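Side-chain contacts in phospholethanolamine N-methyltransferase 2 (PDB 4KRI), which probably methylates phosphomonomethylethanolamine, using S-adenosylmethionine as methyl donor, on the nematode route to phosphocholine: residues E7-E12 / N142-S147; T183-T188 / I299-D304; I358-K361 / D366-V369. All blocks are in the same frame, centred on the assembly; numbering follows the deposited sequence.

Contact 1: E7-E12 / N142-S147; sequences ERQLIE and NEVLDS
Gln-9 reaches out from helix 5-18 and lays its carboxamide against the backbone of Glu-143, Val-144 and Leu-145. Its NE2 gives a hydrogen bond of 2.9 Å to the carbonyl O of Glu-143; that oxygen lies near the amide plane of the glutamine, while the donor is tilted 25° from the carbonyl plane. On the other branch OE1 accepts Leu-145 N at 2.9 Å, in the carbonyl plane and on a lone pair, with an almost straight N-H...O angle of 171°. CG is anti to the backbone N (chi1 -168°) and the chain continues extended, which carries the amide clear of helix 5-18. The two bonds together fix its rotation. They fall at a strand-to-helix junction of the N-terminal domain, where strand 132-143 gives way to helix 145-151 and Val-144 holds the N-cap position. A water at 2.7 Å from Gln-9 OE1 donates to it and accepts Asp-146 N, joining the oxygen to a second amide of the helix start. Leu-145 crosses the glutamine at about a right angle, its CG 3.9 Å from Gln-9 NE2. On the strand side, Glu-143 OE1 is hydrogen-bonded to Tyr-275 N, in the methyltransferase domain.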
# COMPACT_ATOMS: atom_id res chain seq x y z
N GLU A 7 12.53 12.78 13.49
CA GLU A 7 12.31 12.06 14.74
C GLU A 7 10.86 12.15 15.18
O GLU A 7 10.31 11.20 15.75
CB GLU A 7 13.26 12.55 15.84
CG GLU A 7 14.67 12.04 15.69
CD GLU A 7 15.46 12.74 14.61
OE1 GLU A 7 15.23 13.95 14.40
OE2 GLU A 7 16.31 12.09 13.97
N ARG A 8 10.21 13.29 14.92
CA ARG A 8 8.80 13.40 15.25
C ARG A 8 7.98 12.41 14.43
O ARG A 8 7.05 11.80 14.95
CB ARG A 8 8.29 14.83 15.09
CG ARG A 8 8.82 15.73 16.22
CD ARG A 8 8.20 17.10 16.21
NE ARG A 8 6.75 17.05 16.36
CZ ARG A 8 6.10 17.16 17.52
NH1 ARG A 8 6.78 17.32 18.66
NH2 ARG A 8 4.78 17.11 17.54
N GLN A 9 8.34 12.22 13.16
CA GLN A 9 7.61 11.26 12.34
C GLN A 9 7.83 9.82 12.81
O GLN A 9 6.90 9.01 12.78
CB GLN A 9 7.97 11.42 10.85
CG GLN A 9 7.03 10.64 9.95
CD GLN A 9 7.46 10.59 8.49
OE1 GLN A 9 8.39 11.28 8.07
NE2 GLN A 9 6.78 9.75 7.72
N LEU A 10 9.05 9.50 13.27
CA LEU A 10 9.32 8.16 13.78
C LEU A 10 8.40 7.85 14.97
O LEU A 10 7.86 6.74 15.07
CB LEU A 10 10.78 7.99 14.20
CG LEU A 10 11.80 8.07 13.07
CD1 LEU A 10 13.19 7.75 13.59
CD2 LEU A 10 11.41 7.12 11.96
N ILE A 11 8.23 8.83 15.85
CA ILE A 11 7.37 8.64 17.02
C ILE A 11 5.90 8.61 16.63
O ILE A 11 5.11 7.88 17.24
CB ILE A 11 7.64 9.73 18.10
CG1 ILE A 11 9.10 9.66 18.56
CG2 ILE A 11 6.71 9.57 19.30
CD1 ILE A 11 9.56 8.26 18.84
N GLU A 12 5.52 9.36 15.60
CA GLU A 12 4.15 9.26 15.10
C GLU A 12 3.85 7.85 14.58
O GLU A 12 2.76 7.32 14.82
CB GLU A 12 3.87 10.30 14.01
CG GLU A 12 3.81 11.73 14.54
CD GLU A 12 4.07 12.76 13.45
OE1 GLU A 12 4.26 12.36 12.28
OE2 GLU A 12 4.06 13.97 13.77
N ASN A 142 6.52 3.44 5.52
CA ASN A 142 6.28 4.82 5.14
C ASN A 142 7.54 5.46 4.59
O ASN A 142 8.65 4.96 4.81
CB ASN A 142 5.82 5.65 6.35
CG ASN A 142 4.40 5.34 6.76
OD1 ASN A 142 3.44 5.80 6.12
ND2 ASN A 142 4.25 4.59 7.85
N GLU A 143 7.36 6.57 3.89
CA GLU A 143 8.51 7.39 3.51
C GLU A 143 8.77 8.43 4.58
O GLU A 143 7.83 8.98 5.17
CB GLU A 143 8.23 8.13 2.20
CG GLU A 143 7.99 7.24 1.00
CD GLU A 143 7.63 8.05 -0.24
OE1 GLU A 143 6.54 8.63 -0.25
OE2 GLU A 143 8.46 8.15 -1.18
N VAL A 144 10.05 8.72 4.82
CA VAL A 144 10.42 9.86 5.64
C VAL A 144 10.09 11.13 4.87
O VAL A 144 10.66 11.39 3.81
CB VAL A 144 11.93 9.86 5.96
CG1 VAL A 144 12.29 11.08 6.83
CG2 VAL A 144 12.30 8.58 6.67
N LEU A 145 9.15 11.92 5.38
CA LEU A 145 8.62 13.04 4.59
C LEU A 145 9.62 14.19 4.49
O LEU A 145 9.67 14.89 3.47
CB LEU A 145 7.26 13.50 5.15
CG LEU A 145 6.17 12.45 4.96
CD1 LEU A 145 4.89 12.85 5.68
CD2 LEU A 145 5.90 12.22 3.49
N ASP A 146 10.43 14.38 5.53
CA ASP A 146 11.45 15.40 5.49
C ASP A 146 12.34 15.16 4.28
O ASP A 146 12.78 16.10 3.62
CB ASP A 146 12.29 15.33 6.77
CG ASP A 146 13.23 16.48 6.91
OD1 ASP A 146 12.76 17.57 7.34
OD2 ASP A 146 14.43 16.30 6.61
N SER A 147 12.60 13.90 3.99
CA SER A 147 13.53 13.58 2.91
C SER A 147 12.91 13.88 1.55
O SER A 147 13.61 14.29 0.63
CB SER A 147 13.97 12.12 3.01
OG SER A 147 14.70 11.93 4.21
O HOH W 1 9.49 13.71 8.37

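Contact 2: T183-T188 / I299-D304; sequences TQYTDT and IQHIKD. With SAH (S-adenosyl-L-homocysteine), chain D; 1SH (2-(methylamino)ethyl dihydrogen phosphate), chain E.
The backbones of Gln-184 and His-301 stay apart, 11.0 Å between their CA atoms, as the chain leaving helix 176-184 faces a 3-10 turn after strand 290-296; long side chains bridge the gap. This is the active-site cleft of a Rossmann-fold methyltransferase, with S-adenosylhomocysteine and phosphomonomethylethanolamine both bound. Tyr-185 and His-301 come from opposite directions, and Tyr-185 OH is hydrogen-bonded to His-301 NE2 at 2.8 Å, each partner lying at the edge of the other ring and near its plane. The ring planes are 66° apart. Gln-184 adds a second contact at the imidazole edge, OE1 lying 3.2 Å from His-301 CE1, while its CG lies over one face of the Tyr-185 ring, offset toward the rim. A nearly straight side chain (chi1 -175°, chi2 171°) takes the amide to the substrate: NE2 is hydrogen-bonded to Tyr-193 OH and Tyr-347 OH and sits 3.1 Å from O2 of the phosphate ester. Both tyrosines also bond the substrate. His-301 CB rests 3.5 Å from C8 of S-adenosylhomocysteine, on its adenine. Tyr-185 OH stands 3.5 Å from the substrate's N-methyl carbon C3, which lies 3.4 Å from the cofactor sulfur SD.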
# COMPACT_ATOMS: atom_id res chain seq x y z
N THR A 183 1.01 -14.16 -6.64
CA THR A 183 0.07 -14.68 -7.63
C THR A 183 -0.26 -13.66 -8.72
O THR A 183 0.38 -13.64 -9.77
CB THR A 183 -1.24 -15.14 -6.96
OG1 THR A 183 -0.93 -15.80 -5.72
CG2 THR A 183 -1.99 -16.10 -7.87
N GLN A 184 -1.24 -12.81 -8.46
CA GLN A 184 -1.71 -11.88 -9.48
C GLN A 184 -0.69 -10.77 -9.76
O GLN A 184 -0.49 -10.36 -10.91
CB GLN A 184 -3.06 -11.27 -9.09
CG GLN A 184 -3.66 -10.39 -10.18
CD GLN A 184 -5.09 -9.95 -9.89
OE1 GLN A 184 -5.60 -10.12 -8.78
NE2 GLN A 184 -5.75 -9.39 -10.90
N TYR A 185 -0.05 -10.28 -8.70
CA TYR A 185 0.81 -9.13 -8.84
C TYR A 185 2.28 -9.47 -8.59
O TYR A 185 2.97 -8.79 -7.83
CB TYR A 185 0.32 -7.98 -7.95
CG TYR A 185 -1.11 -7.54 -8.25
CD1 TYR A 185 -1.51 -7.21 -9.54
CD2 TYR A 185 -2.06 -7.49 -7.25
CE1 TYR A 185 -2.80 -6.82 -9.82
CE2 TYR A 185 -3.37 -7.10 -7.52
CZ TYR A 185 -3.73 -6.76 -8.80
OH TYR A 185 -5.04 -6.37 -9.07
N THR A 186 2.74 -10.54 -9.24
CA THR A 186 4.17 -10.77 -9.40
C THR A 186 4.73 -9.66 -10.27
O THR A 186 3.99 -8.99 -10.98
CB THR A 186 4.46 -12.09 -10.13
OG1 THR A 186 3.80 -12.10 -11.40
CG2 THR A 186 4.01 -13.28 -9.29
N ASP A 187 6.05 -9.49 -10.25
CA ASP A 187 6.66 -8.48 -11.10
C ASP A 187 6.30 -8.67 -12.59
O ASP A 187 5.92 -7.73 -13.27
CB ASP A 187 8.18 -8.45 -10.91
CG ASP A 187 8.59 -7.74 -9.63
OD1 ASP A 187 7.74 -7.04 -9.03
OD2 ASP A 187 9.76 -7.87 -9.22
N THR A 188 6.40 -9.91 -13.08
CA THR A 188 6.04 -10.16 -14.48
C THR A 188 4.56 -9.93 -14.75
O THR A 188 4.19 -9.41 -15.81
CB THR A 188 6.44 -11.59 -14.95
OG1 THR A 188 5.85 -12.56 -14.08
CG2 THR A 188 7.93 -11.75 -14.93
N ILE A 299 -11.12 -2.39 -4.90
CA ILE A 299 -11.83 -2.93 -3.75
C ILE A 299 -12.50 -4.28 -3.97
O ILE A 299 -12.98 -4.88 -3.01
CB ILE A 299 -12.79 -1.92 -3.05
CG1 ILE A 299 -14.06 -1.71 -3.85
CG2 ILE A 299 -12.07 -0.60 -2.77
CD1 ILE A 299 -15.20 -1.08 -3.02
N GLN A 300 -12.50 -4.80 -5.19
CA GLN A 300 -12.91 -6.19 -5.39
C GLN A 300 -11.96 -7.16 -4.67
O GLN A 300 -12.30 -8.32 -4.46
CB GLN A 300 -13.04 -6.54 -6.88
CG GLN A 300 -11.72 -6.62 -7.65
CD GLN A 300 -11.22 -5.27 -8.10
OE1 GLN A 300 -12.00 -4.33 -8.26
NE2 GLN A 300 -9.91 -5.16 -8.30
N HIS A 301 -10.78 -6.67 -4.28
CA HIS A 301 -9.83 -7.45 -3.48
C HIS A 301 -10.20 -7.51 -2.00
O HIS A 301 -9.69 -8.36 -1.26
CB HIS A 301 -8.41 -6.85 -3.59
CG HIS A 301 -7.76 -7.05 -4.92
ND1 HIS A 301 -7.36 -8.29 -5.37
CD2 HIS A 301 -7.38 -6.16 -5.87
CE1 HIS A 301 -6.78 -8.16 -6.55
NE2 HIS A 301 -6.78 -6.88 -6.88
N ILE A 302 -11.09 -6.62 -1.57
CA ILE A 302 -11.32 -6.39 -0.14
C ILE A 302 -12.64 -6.97 0.34
O ILE A 302 -13.71 -6.57 -0.14
CB ILE A 302 -11.26 -4.89 0.19
CG1 ILE A 302 -9.85 -4.37 -0.11
CG2 ILE A 302 -11.62 -4.63 1.65
CD1 ILE A 302 -9.71 -2.85 0.03
N LYS A 303 -12.58 -7.91 1.28
CA LYS A 303 -13.77 -8.60 1.76
C LYS A 303 -14.66 -7.68 2.60
O LYS A 303 -15.86 -7.56 2.33
CB LYS A 303 -13.39 -9.84 2.56
CG LYS A 303 -14.59 -10.65 3.08
CD LYS A 303 -14.13 -11.93 3.75
CE LYS A 303 -15.33 -12.74 4.20
NZ LYS A 303 -14.96 -14.04 4.81
N ASP A 304 -14.07 -7.05 3.61
CA ASP A 304 -14.86 -6.27 4.56
C ASP A 304 -15.17 -4.86 4.05
O ASP A 304 -14.56 -3.89 4.51
CB ASP A 304 -14.17 -6.19 5.93
CG ASP A 304 -15.13 -5.88 7.06
OD1 ASP A 304 -16.23 -5.33 6.81
OD2 ASP A 304 -14.80 -6.21 8.22
N SAH D . -5.39 2.09 -8.81
CA SAH D . -4.28 1.57 -9.66
CB SAH D . -3.98 0.06 -9.29
CG SAH D . -5.05 -0.97 -9.62
SD SAH D . -4.59 -2.65 -9.09
C SAH D . -4.54 1.81 -11.10
O SAH D . -5.53 2.44 -11.45
OXT SAH D . -3.66 1.57 -11.90
C5' SAH D . -5.27 -2.92 -7.45
C4' SAH D . -4.40 -2.62 -6.36
O4' SAH D . -5.16 -2.67 -5.13
C3' SAH D . -3.36 -3.67 -6.23
O3' SAH D . -2.09 -3.06 -6.36
C2' SAH D . -3.52 -4.21 -4.88
O2' SAH D . -2.29 -4.52 -4.26
C1' SAH D . -4.26 -3.12 -4.17
N9 SAH D . -4.94 -3.59 -2.92
C8 SAH D . -5.82 -4.62 -2.80
N7 SAH D . -6.24 -4.66 -1.53
C5 SAH D . -5.66 -3.65 -0.85
C6 SAH D . -5.74 -3.22 0.49
N6 SAH D . -6.53 -3.88 1.41
N1 SAH D . -5.00 -2.15 0.85
C2 SAH D . -4.22 -1.51 -0.02
N3 SAH D . -4.13 -1.89 -1.31
C4 SAH D . -4.83 -2.96 -1.74
O4 1SH E . -8.92 -8.38 -15.04
P1 1SH E . -8.00 -9.07 -14.05
O1 1SH E . -8.73 -10.00 -13.16
O3 1SH E . -6.88 -9.85 -14.83
O2 1SH E . -7.34 -7.96 -13.12
C1 1SH E . -6.73 -6.93 -13.70
C2 1SH E . -6.32 -5.80 -12.77
N1 1SH E . -7.38 -5.05 -12.15
C3 1SH E . -6.78 -4.17 -11.21

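Contact 3: I358-K361 / D366-V369; sequences IAKK and DIEV
Lys-360 NZ is held in a salt bridge by Glu-356 OE2, one turn earlier on helix 352-362, while lower down the same side chain Lys-360 CG meets Ile-367 CD1 at 3.6 Å. Its chain bends at chi2 (-143°) and again at chi4, which brings the ammonium back along its own helix toward the glutamate. From the strand, the CB of Ile-367 is directed toward the helix and the side chain offers a single atom: CG1 is beside the backbone N (chi1 -66°), and CD1, at the end of the extended branch, touches both Lys-360 CG and Ala-359 CB, the latter at 3.8 Å. Ala-359 and Ile-367 have their CA atoms 7.7 Å apart, the closest CA pair between the segments. Here the last helix before strand 367-371 packs on that strand, which pairs antiparallel with 422-430, itself antiparallel to 320-329, as at the C-terminal end of class I methyltransferase sheets. Ile-367 also touches Glu-356 and Ala-429, and Ala-359 reaches Phe-427 and Phe-309. Between the two segments the attraction is therefore dispersion and the burial of methyl and methylene groups; the salt bridge of Lys-360 stays within its own helix.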
# COMPACT_ATOMS: atom_id res chain seq x y z
N ILE A 358 -24.40 -0.31 2.08
CA ILE A 358 -23.26 -0.10 2.97
C ILE A 358 -22.94 1.38 3.12
O ILE A 358 -22.67 1.87 4.22
CB ILE A 358 -22.04 -0.90 2.49
CG1 ILE A 358 -22.35 -2.40 2.54
CG2 ILE A 358 -20.82 -0.58 3.34
CD1 ILE A 358 -21.37 -3.26 1.77
N ALA A 359 -23.02 2.12 2.02
CA ALA A 359 -22.69 3.54 2.06
C ALA A 359 -23.71 4.31 2.90
O ALA A 359 -23.34 5.22 3.65
CB ALA A 359 -22.60 4.12 0.66
N LYS A 360 -24.98 3.94 2.79
CA LYS A 360 -26.01 4.57 3.62
C LYS A 360 -25.79 4.30 5.11
O LYS A 360 -25.87 5.22 5.93
CB LYS A 360 -27.41 4.09 3.20
CG LYS A 360 -27.91 4.72 1.92
CD LYS A 360 -29.41 4.99 2.00
CE LYS A 360 -29.92 5.57 0.69
NZ LYS A 360 -29.55 4.69 -0.45
N LYS A 361 -25.51 3.04 5.44
CA LYS A 361 -25.26 2.64 6.83
C LYS A 361 -24.07 3.38 7.42
O LYS A 361 -24.08 3.80 8.59
CB LYS A 361 -25.03 1.12 6.91
CG LYS A 361 -24.68 0.61 8.31
CD LYS A 361 -25.91 0.52 9.21
CE LYS A 361 -25.58 -0.09 10.57
NZ LYS A 361 -24.90 0.87 11.50
N ASP A 366 -25.67 12.01 -0.67
CA ASP A 366 -25.46 12.30 -2.09
C ASP A 366 -24.82 11.12 -2.82
O ASP A 366 -23.84 11.29 -3.54
CB ASP A 366 -24.60 13.55 -2.28
CG ASP A 366 -25.23 14.79 -1.69
OD1 ASP A 366 -26.47 14.79 -1.49
OD2 ASP A 366 -24.49 15.75 -1.42
N ILE A 367 -25.38 9.93 -2.61
CA ILE A 367 -24.82 8.72 -3.20
C ILE A 367 -25.15 8.59 -4.69
O ILE A 367 -26.32 8.66 -5.08
CB ILE A 367 -25.32 7.46 -2.45
CG1 ILE A 367 -24.77 7.47 -1.02
CG2 ILE A 367 -24.93 6.19 -3.19
CD1 ILE A 367 -25.49 6.50 -0.07
N GLU A 368 -24.12 8.40 -5.50
CA GLU A 368 -24.29 8.11 -6.93
C GLU A 368 -23.74 6.72 -7.23
O GLU A 368 -22.60 6.40 -6.84
CB GLU A 368 -23.54 9.15 -7.76
CG GLU A 368 -23.60 8.90 -9.27
CD GLU A 368 -22.75 9.88 -10.08
OE1 GLU A 368 -22.16 10.81 -9.47
OE2 GLU A 368 -22.67 9.71 -11.31
N VAL A 369 -24.52 5.89 -7.91
CA VAL A 369 -24.00 4.61 -8.38
C VAL A 369 -24.27 4.46 -9.87
O VAL A 369 -25.29 4.94 -10.38
CB VAL A 369 -24.60 3.40 -7.62
CG1 VAL A 369 -24.08 3.35 -6.19
CG2 VAL A 369 -26.14 3.44 -7.65

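From the N terminus, contact 1 comes first: it closes a loop of 129 residues, bringing the end of strand 132-143 back to helix 5-18 within the N-terminal domain. Contact 2 then opens and spans 110 residues, joining the end of helix 176-184 and the start of helix 187-197 to the loop after strand 290-296 at the bound ligands. Contact 3 is a short return over four residues, from helix 352-362 to strand 367-371. The three follow one another in series; none nests in or crosses another. Contacts 1 and 2 lie on opposite sides of the chain's centre, their nearest atoms about 17 Å apart, whereas those of contacts 2 and 3 are about 7 Å apart.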